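Local coordinates for NTF2 domain-containing protein (Chaetomium thermophilum, PDB 4X2H), which is uncharacterised, but has an NTF2-like fold and pairs with the chain of another protein, consistent with a role in nuclear transport, at residues B[39-44]-B[101-106]; B[121-126]-B[153-158]; B[131-136]-B[145-150]. All coordinates share one frame; numbering follows the deposited sequence.

Contact 1 (B[39-44]-B[101-106])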
# COMPACT_ATOMS: atom_id res chain seq x y z
N ALA B 39 -14.36 18.29 -12.08
CA ALA B 39 -13.13 18.15 -12.85
C ALA B 39 -13.14 16.88 -13.71
O ALA B 39 -12.28 16.71 -14.56
CB ALA B 39 -11.93 18.14 -11.92
N GLY B 40 -14.12 16.01 -13.48
CA GLY B 40 -14.25 14.79 -14.25
C GLY B 40 -13.28 13.70 -13.82
O GLY B 40 -12.81 12.92 -14.64
N HIS B 41 -12.98 13.65 -12.52
CA HIS B 41 -12.13 12.59 -12.00
C HIS B 41 -12.79 11.25 -12.30
O HIS B 41 -14.01 11.12 -12.18
CB HIS B 41 -11.91 12.75 -10.49
CG HIS B 41 -10.75 11.96 -9.96
ND1 HIS B 41 -10.79 10.60 -9.80
CD2 HIS B 41 -9.52 12.35 -9.56
CE1 HIS B 41 -9.63 10.17 -9.33
NE2 HIS B 41 -8.84 11.22 -9.17
N PRO B 42 -12.00 10.25 -12.70
CA PRO B 42 -12.63 8.94 -12.91
C PRO B 42 -13.16 8.38 -11.59
O PRO B 42 -12.72 8.82 -10.53
CB PRO B 42 -11.50 8.08 -13.48
CG PRO B 42 -10.25 8.77 -13.09
CD PRO B 42 -10.57 10.23 -13.05
N PRO B 43 -14.11 7.44 -11.66
CA PRO B 43 -14.58 6.79 -10.43
C PRO B 43 -13.42 6.17 -9.67
O PRO B 43 -12.43 5.80 -10.30
CB PRO B 43 -15.55 5.72 -10.94
CG PRO B 43 -15.91 6.15 -12.32
CD PRO B 43 -14.73 6.86 -12.86
N ALA B 44 -13.52 6.08 -8.35
CA ALA B 44 -12.47 5.44 -7.58
C ALA B 44 -12.32 4.02 -8.11
O ALA B 44 -13.31 3.38 -8.45
CB ALA B 44 -12.81 5.43 -6.09
N TYR B 101 0.94 17.17 -6.51
CA TYR B 101 -0.35 16.78 -7.06
C TYR B 101 -1.15 18.02 -7.43
O TYR B 101 -1.31 18.93 -6.62
CB TYR B 101 -1.10 15.91 -6.05
CG TYR B 101 -2.40 15.35 -6.59
CD1 TYR B 101 -2.42 14.14 -7.27
CD2 TYR B 101 -3.59 16.04 -6.42
CE1 TYR B 101 -3.60 13.63 -7.77
CE2 TYR B 101 -4.77 15.53 -6.92
CZ TYR B 101 -4.77 14.33 -7.59
OH TYR B 101 -5.95 13.83 -8.08
N ARG B 102 -1.65 18.06 -8.67
CA ARG B 102 -2.29 19.26 -9.21
C ARG B 102 -3.68 19.04 -9.79
O ARG B 102 -4.35 20.01 -10.14
CB ARG B 102 -1.44 19.88 -10.32
CG ARG B 102 0.01 20.12 -9.96
CD ARG B 102 0.65 21.09 -10.93
NE ARG B 102 1.77 21.80 -10.32
CZ ARG B 102 2.15 23.03 -10.64
NH1 ARG B 102 1.50 23.72 -11.57
NH2 ARG B 102 3.19 23.58 -10.02
N PHE B 103 -4.12 17.79 -9.92
CA PHE B 103 -5.37 17.57 -10.63
C PHE B 103 -6.55 18.16 -9.86
O PHE B 103 -6.73 17.89 -8.68
CB PHE B 103 -5.64 16.10 -10.91
CG PHE B 103 -6.91 15.88 -11.67
CD1 PHE B 103 -6.96 16.15 -13.03
CD2 PHE B 103 -8.06 15.46 -11.03
CE1 PHE B 103 -8.13 15.99 -13.74
CE2 PHE B 103 -9.24 15.30 -11.74
CZ PHE B 103 -9.27 15.56 -13.10
N ALA B 104 -7.32 19.00 -10.56
CA ALA B 104 -8.51 19.65 -10.03
C ALA B 104 -8.17 20.69 -8.95
O ALA B 104 -9.06 21.22 -8.30
CB ALA B 104 -9.48 18.61 -9.47
N ALA B 105 -6.88 20.98 -8.79
CA ALA B 105 -6.43 21.86 -7.72
C ALA B 105 -6.84 23.31 -7.94
O ALA B 105 -6.67 23.83 -9.04
CB ALA B 105 -4.91 21.77 -7.58
N PRO B 106 -7.38 23.97 -6.90
CA PRO B 106 -7.54 25.43 -6.98
C PRO B 106 -6.20 26.09 -7.22
O PRO B 106 -5.21 25.68 -6.61
CB PRO B 106 -8.11 25.81 -5.61
CG PRO B 106 -8.71 24.56 -5.08
CD PRO B 106 -7.89 23.43 -5.63
O HOH W 1 -6.23 11.32 -9.04

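Contact 2 (B[121-126]-B[153-158])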
# COMPACT_ATOMS: atom_id res chain seq x y z
N MET B 121 -0.36 16.38 -1.48
CA MET B 121 0.22 15.04 -1.48
C MET B 121 -0.71 14.00 -2.08
O MET B 121 -1.87 13.88 -1.68
CB MET B 121 0.55 14.60 -0.06
CG MET B 121 1.51 15.51 0.69
SD MET B 121 1.82 14.87 2.35
CE MET B 121 0.22 15.06 3.12
N MET B 122 -0.18 13.23 -3.03
CA MET B 122 -0.79 11.98 -3.45
C MET B 122 -0.04 10.87 -2.73
O MET B 122 1.18 10.76 -2.86
CB MET B 122 -0.71 11.80 -4.96
CG MET B 122 -1.22 10.48 -5.47
SD MET B 122 -1.01 10.38 -7.25
CE MET B 122 -2.70 10.12 -7.76
N MET B 123 -0.77 10.06 -1.96
CA MET B 123 -0.14 9.08 -1.09
C MET B 123 -0.51 7.65 -1.43
O MET B 123 -1.64 7.36 -1.80
CB MET B 123 -0.52 9.36 0.37
CG MET B 123 0.15 10.60 0.93
SD MET B 123 -0.58 11.16 2.48
CE MET B 123 -2.18 11.74 1.91
N ALA B 124 0.48 6.77 -1.30
CA ALA B 124 0.28 5.33 -1.34
C ALA B 124 0.29 4.80 0.09
O ALA B 124 1.32 4.84 0.76
CB ALA B 124 1.36 4.65 -2.17
N LEU B 125 -0.87 4.32 0.54
CA LEU B 125 -1.04 3.84 1.91
C LEU B 125 -1.25 2.34 1.92
O LEU B 125 -2.08 1.84 1.17
CB LEU B 125 -2.23 4.55 2.57
CG LEU B 125 -2.70 4.03 3.93
CD1 LEU B 125 -1.66 4.29 5.00
CD2 LEU B 125 -4.04 4.66 4.29
N THR B 126 -0.51 1.63 2.77
CA THR B 126 -0.75 0.21 2.98
C THR B 126 -1.11 -0.03 4.44
O THR B 126 -0.53 0.57 5.34
CB THR B 126 0.47 -0.65 2.58
OG1 THR B 126 0.17 -2.03 2.79
CG2 THR B 126 1.71 -0.27 3.38
N PHE B 153 -4.31 1.85 -0.44
CA PHE B 153 -5.06 3.01 -0.91
C PHE B 153 -4.16 3.98 -1.62
O PHE B 153 -3.00 4.15 -1.23
CB PHE B 153 -5.72 3.77 0.25
CG PHE B 153 -6.62 2.95 1.11
CD1 PHE B 153 -6.13 2.31 2.23
CD2 PHE B 153 -7.98 2.86 0.84
CE1 PHE B 153 -6.96 1.58 3.05
CE2 PHE B 153 -8.81 2.13 1.65
CZ PHE B 153 -8.31 1.49 2.76
N ILE B 154 -4.69 4.62 -2.65
CA ILE B 154 -4.09 5.85 -3.14
C ILE B 154 -4.97 7.00 -2.68
O ILE B 154 -6.16 7.06 -3.00
CB ILE B 154 -3.92 5.85 -4.67
CG1 ILE B 154 -2.91 4.78 -5.07
CG2 ILE B 154 -3.42 7.22 -5.14
CD1 ILE B 154 -2.82 4.54 -6.56
N LEU B 155 -4.39 7.90 -1.91
CA LEU B 155 -5.11 9.05 -1.38
C LEU B 155 -4.72 10.32 -2.11
O LEU B 155 -3.55 10.52 -2.43
CB LEU B 155 -4.83 9.21 0.10
CG LEU B 155 -5.21 8.04 1.00
CD1 LEU B 155 -4.71 8.30 2.40
CD2 LEU B 155 -6.72 7.81 1.01
N VAL B 156 -5.71 11.18 -2.37
CA VAL B 156 -5.47 12.48 -3.01
C VAL B 156 -6.09 13.60 -2.17
O VAL B 156 -6.98 13.35 -1.35
CB VAL B 156 -6.04 12.51 -4.45
CG1 VAL B 156 -5.28 11.54 -5.36
CG2 VAL B 156 -7.53 12.20 -4.47
N PRO B 157 -5.62 14.84 -2.36
CA PRO B 157 -6.14 15.96 -1.57
C PRO B 157 -7.63 16.22 -1.78
O PRO B 157 -8.11 16.15 -2.91
CB PRO B 157 -5.32 17.16 -2.08
CG PRO B 157 -4.10 16.58 -2.66
CD PRO B 157 -4.50 15.25 -3.22
N ASN B 158 -8.34 16.52 -0.70
CA ASN B 158 -9.71 17.01 -0.80
C ASN B 158 -9.68 18.53 -0.87
O ASN B 158 -9.55 19.20 0.15
CB ASN B 158 -10.56 16.56 0.39
CG ASN B 158 -12.03 16.95 0.24
OD1 ASN B 158 -12.39 17.75 -0.62
ND2 ASN B 158 -12.88 16.38 1.09

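Contact 3 (B[131-136]-B[145-150])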
# COMPACT_ATOMS: atom_id res chain seq x y z
N VAL B 131 -9.02 -9.58 10.63
CA VAL B 131 -10.47 -9.51 10.62
C VAL B 131 -10.99 -10.63 11.50
O VAL B 131 -10.71 -11.79 11.24
CB VAL B 131 -11.08 -9.67 9.22
CG1 VAL B 131 -12.52 -9.18 9.22
CG2 VAL B 131 -10.25 -8.95 8.17
N TYR B 132 -11.75 -10.28 12.53
CA TYR B 132 -12.32 -11.28 13.43
C TYR B 132 -13.81 -11.46 13.17
O TYR B 132 -14.58 -10.50 13.23
CB TYR B 132 -12.10 -10.90 14.89
CG TYR B 132 -10.64 -10.88 15.27
CD1 TYR B 132 -10.02 -12.03 15.74
CD2 TYR B 132 -9.89 -9.73 15.17
CE1 TYR B 132 -8.68 -12.03 16.08
CE2 TYR B 132 -8.55 -9.72 15.51
CZ TYR B 132 -7.95 -10.87 15.97
OH TYR B 132 -6.62 -10.86 16.32
N PHE B 133 -14.20 -12.70 12.88
CA PHE B 133 -15.61 -13.04 12.69
C PHE B 133 -16.15 -13.76 13.91
O PHE B 133 -15.63 -14.79 14.32
CB PHE B 133 -15.78 -13.90 11.45
CG PHE B 133 -15.40 -13.20 10.18
CD1 PHE B 133 -14.08 -13.12 9.79
CD2 PHE B 133 -16.37 -12.61 9.40
CE1 PHE B 133 -13.73 -12.47 8.61
CE2 PHE B 133 -16.03 -11.96 8.23
CZ PHE B 133 -14.71 -11.88 7.84
N GLY B 134 -17.20 -13.20 14.51
CA GLY B 134 -17.91 -13.86 15.60
C GLY B 134 -17.18 -13.83 16.94
O GLY B 134 -17.46 -14.65 17.81
N ALA B 135 -16.26 -12.89 17.10
CA ALA B 135 -15.52 -12.74 18.34
C ALA B 135 -16.26 -11.81 19.31
O ALA B 135 -17.04 -10.95 18.89
CB ALA B 135 -14.13 -12.20 18.07
N SER B 136 -16.00 -11.99 20.60
CA SER B 136 -16.45 -11.02 21.59
C SER B 136 -15.80 -9.69 21.25
O SER B 136 -14.69 -9.67 20.71
CB SER B 136 -16.10 -11.48 23.00
OG SER B 136 -16.65 -12.75 23.28
N ILE B 145 -13.95 -17.27 12.86
CA ILE B 145 -12.97 -17.17 11.78
C ILE B 145 -12.07 -15.97 12.03
O ILE B 145 -12.53 -14.92 12.49
CB ILE B 145 -13.65 -17.00 10.39
CG1 ILE B 145 -14.56 -18.19 10.08
CG2 ILE B 145 -12.60 -16.82 9.29
CD1 ILE B 145 -13.84 -19.52 9.98
N LYS B 146 -10.79 -16.13 11.73
CA LYS B 146 -9.85 -15.02 11.74
C LYS B 146 -9.14 -14.96 10.39
O LYS B 146 -8.60 -15.96 9.91
CB LYS B 146 -8.83 -15.17 12.86
CG LYS B 146 -7.84 -14.01 12.95
CD LYS B 146 -6.76 -14.27 13.98
CE LYS B 146 -5.72 -13.16 13.99
NZ LYS B 146 -4.70 -13.35 15.05
N GLN B 147 -9.17 -13.78 9.78
CA GLN B 147 -8.44 -13.53 8.54
C GLN B 147 -7.35 -12.51 8.77
O GLN B 147 -7.45 -11.66 9.65
CB GLN B 147 -9.36 -13.01 7.44
CG GLN B 147 -10.44 -13.95 6.97
CD GLN B 147 -11.25 -13.35 5.85
OE1 GLN B 147 -11.76 -12.23 5.97
NE2 GLN B 147 -11.36 -14.06 4.74
N HIS B 148 -6.31 -12.59 7.96
CA HIS B 148 -5.36 -11.50 7.81
C HIS B 148 -5.88 -10.61 6.70
O HIS B 148 -6.35 -11.13 5.69
CB HIS B 148 -3.96 -12.03 7.49
CG HIS B 148 -2.93 -10.96 7.34
ND1 HIS B 148 -2.47 -10.21 8.41
CD2 HIS B 148 -2.27 -10.50 6.25
CE1 HIS B 148 -1.58 -9.34 7.98
NE2 HIS B 148 -1.43 -9.50 6.68
N PHE B 149 -5.84 -9.29 6.86
CA PHE B 149 -6.18 -8.41 5.75
C PHE B 149 -5.05 -7.47 5.44
O PHE B 149 -4.24 -7.13 6.30
CB PHE B 149 -7.47 -7.61 6.02
CG PHE B 149 -7.30 -6.40 6.89
CD1 PHE B 149 -7.46 -6.48 8.25
CD2 PHE B 149 -7.02 -5.16 6.33
CE1 PHE B 149 -7.32 -5.37 9.06
CE2 PHE B 149 -6.87 -4.04 7.13
CZ PHE B 149 -7.03 -4.15 8.50
N ASN B 150 -5.02 -7.09 4.17
CA ASN B 150 -4.08 -6.12 3.66
C ASN B 150 -4.85 -5.18 2.74
O ASN B 150 -5.43 -5.61 1.74
CB ASN B 150 -2.93 -6.81 2.92
CG ASN B 150 -1.99 -5.84 2.24
OD1 ASN B 150 -1.67 -6.01 1.07
ND2 ASN B 150 -1.56 -4.82 2.96

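Contact 1 (B[39-44]-B[101-106])
H41 and Y101 are joined by one water, which sits 2.6 Å from H41 NE2 and 2.7 Å from Y101 OH. It lies at the hydroxyl edge of the phenol, in the plane of that ring. H41 NE2 itself stays 4.0 Å from Y101 OH, so the two rings communicate through the water instead of touching directly. At the other ring nitrogen, H41 ND1 donates to P42 O at 2.7 Å with an almost straight N-H...O angle of 169°. The acceptor lies close to the ring plane and offers a lone pair, which fixes how the imidazole is turned. With CG anti to the backbone N (chi1 -163°), the histidine swings toward F103 and brings its CD2 within 3.7 Å of F103 CE2. The planes of these two rings meet at 68°, neither stacked nor properly T-shaped. At the end of the phenyl ring, F103 CZ comes within 3.5 Å of A39 O, and the methyls A39 CB and A104 CB press together at 3.5 Å, closer than usual for carbons.

Both loops bend sharply here. G40 closes helix 34-39 in a Schellman motif with positive phi, while R102 to A105 form a type II turn that puts F103 and A104 at its corner. Y36, on that helix, sets its ring edge-to-face with H41, and a polar side chain of the partner protein stacks on F103. With an alanine here in place of H41, the water would probably lose one of its two protein holders and F103 CE2 would lose a neighbour. The chemistry is therefore mixed: an imidazole oriented at both nitrogens packs its CD2 against a phenylalanine that also meets the partner protein.

Contact 2 (B[121-126]-B[153-158])
L125 and F153 form a hydrogen-bonded antiparallel pair, as do M123 and L155, with A124 and I154 the non-hydrogen-bonded pair between them. L125 N meets F153 O at 2.8 Å with an angle of 177°, and the return bond from F153 N to L125 O has the same length. M123 N and L155 N likewise exchange bonds with each other's carbonyl oxygens. All four donors lie in the planes of the carbonyls they approach.

Side chains pack above and below this ladder. On the face of L125, M123, F153 and L155, L125 has CG anti to its amide nitrogen (chi1 171°), which carries CD2 to 3.8 Å from F153 CD1, the two side chains running alongside. The same methyl also meets L155 CD1 at 4.2 Å, while M123 folds its CE over L155 CB. Near I154, M122 runs out extended, its CG 3.9 Å from I154 CG2, and bends only at its last torsion (chi3 -122°), which sets CE 3.8 Å from V156 CG1.

Further out, helix 3-20 lies over the first face: F11 and Y15 meet the F153 ring edge-to-face, with H178 stacked on it. On the side of A124 and I154 the partner protein packs against both residues and hydrogen-bonds A124 O. This is the NTF2-like plan of a sheet with helix on one side and a dimer partner on the other.

At the end of the ladder the next donor would be P157, which has no N-H. Its CD sits 3.3 Å from M121 O instead. The proline thus ends the exchange of bonds, probably at some polar cost, since M121 O is buried without a partner in the model, inside an otherwise apolar core.

Contact 3 (B[131-136]-B[145-150])
An antiparallel strand pairing, close to the turn of the hairpin formed by strands 122-135 and 145-157, brings V131 opposite Q147, Y132 opposite K146 and F133 opposite I145. V131 N binds Q147 O at 2.8 Å, the donor tilted 29° out of the carbonyl plane, and Q147 N returns the bond to V131 O. F133 N approaches I145 O at 2.8 Å, nearly along the C=O axis. The return bond from I145 N to F133 O is weak at 3.3 Å.

In this NTF2-like sheet the hairpin lies between strands 83-96 and 173-182, and the first of its strands turns a corner at F133 and G134, the glycine taking positive phi. On the face of Y132 and K146, the lysine stretches alongside the phenol, its CD 3.6 Å from Y132 CE1, and ends in a weak bond from K146 NZ to Y132 OH at 3.4 Å.

Across the sheet, F133 turns the edge of its ring to two oxygens, I145 O in its plane and Q147 OE1 3.3 Å from F133 CE1; the amide plane stands 75° from the ring. F149 holds CG between its backbone N and carbonyl carbon (chi1 80°), which brings its CD1 to 3.7 Å from V131 CG2, the two side chains crossing at about a right angle. Y87 meets the F149 ring edge-to-face.

In the fold
Contact 1 closes first along the chain, and contacts 2 and 3 follow on one hairpin, strands 122-135 and 145-157; contact 3 pairs the ends near the turn, contact 2 the ends far from it. Their centres lie about 26 Å apart, on opposite sides of the chain's centre, linked by a probable hydrogen bond between T126 and N150. Contact 1 joins the loops after helix 34-39 and strand 83-96, its centre about 13 Å from that of contact 2; there Y101 packs on M122, V156 and P157. Contacts 1 and 3 do not touch, their centres about 35 Å apart. All three have residues against the partner protein, so the interface spans the length of the hairpin.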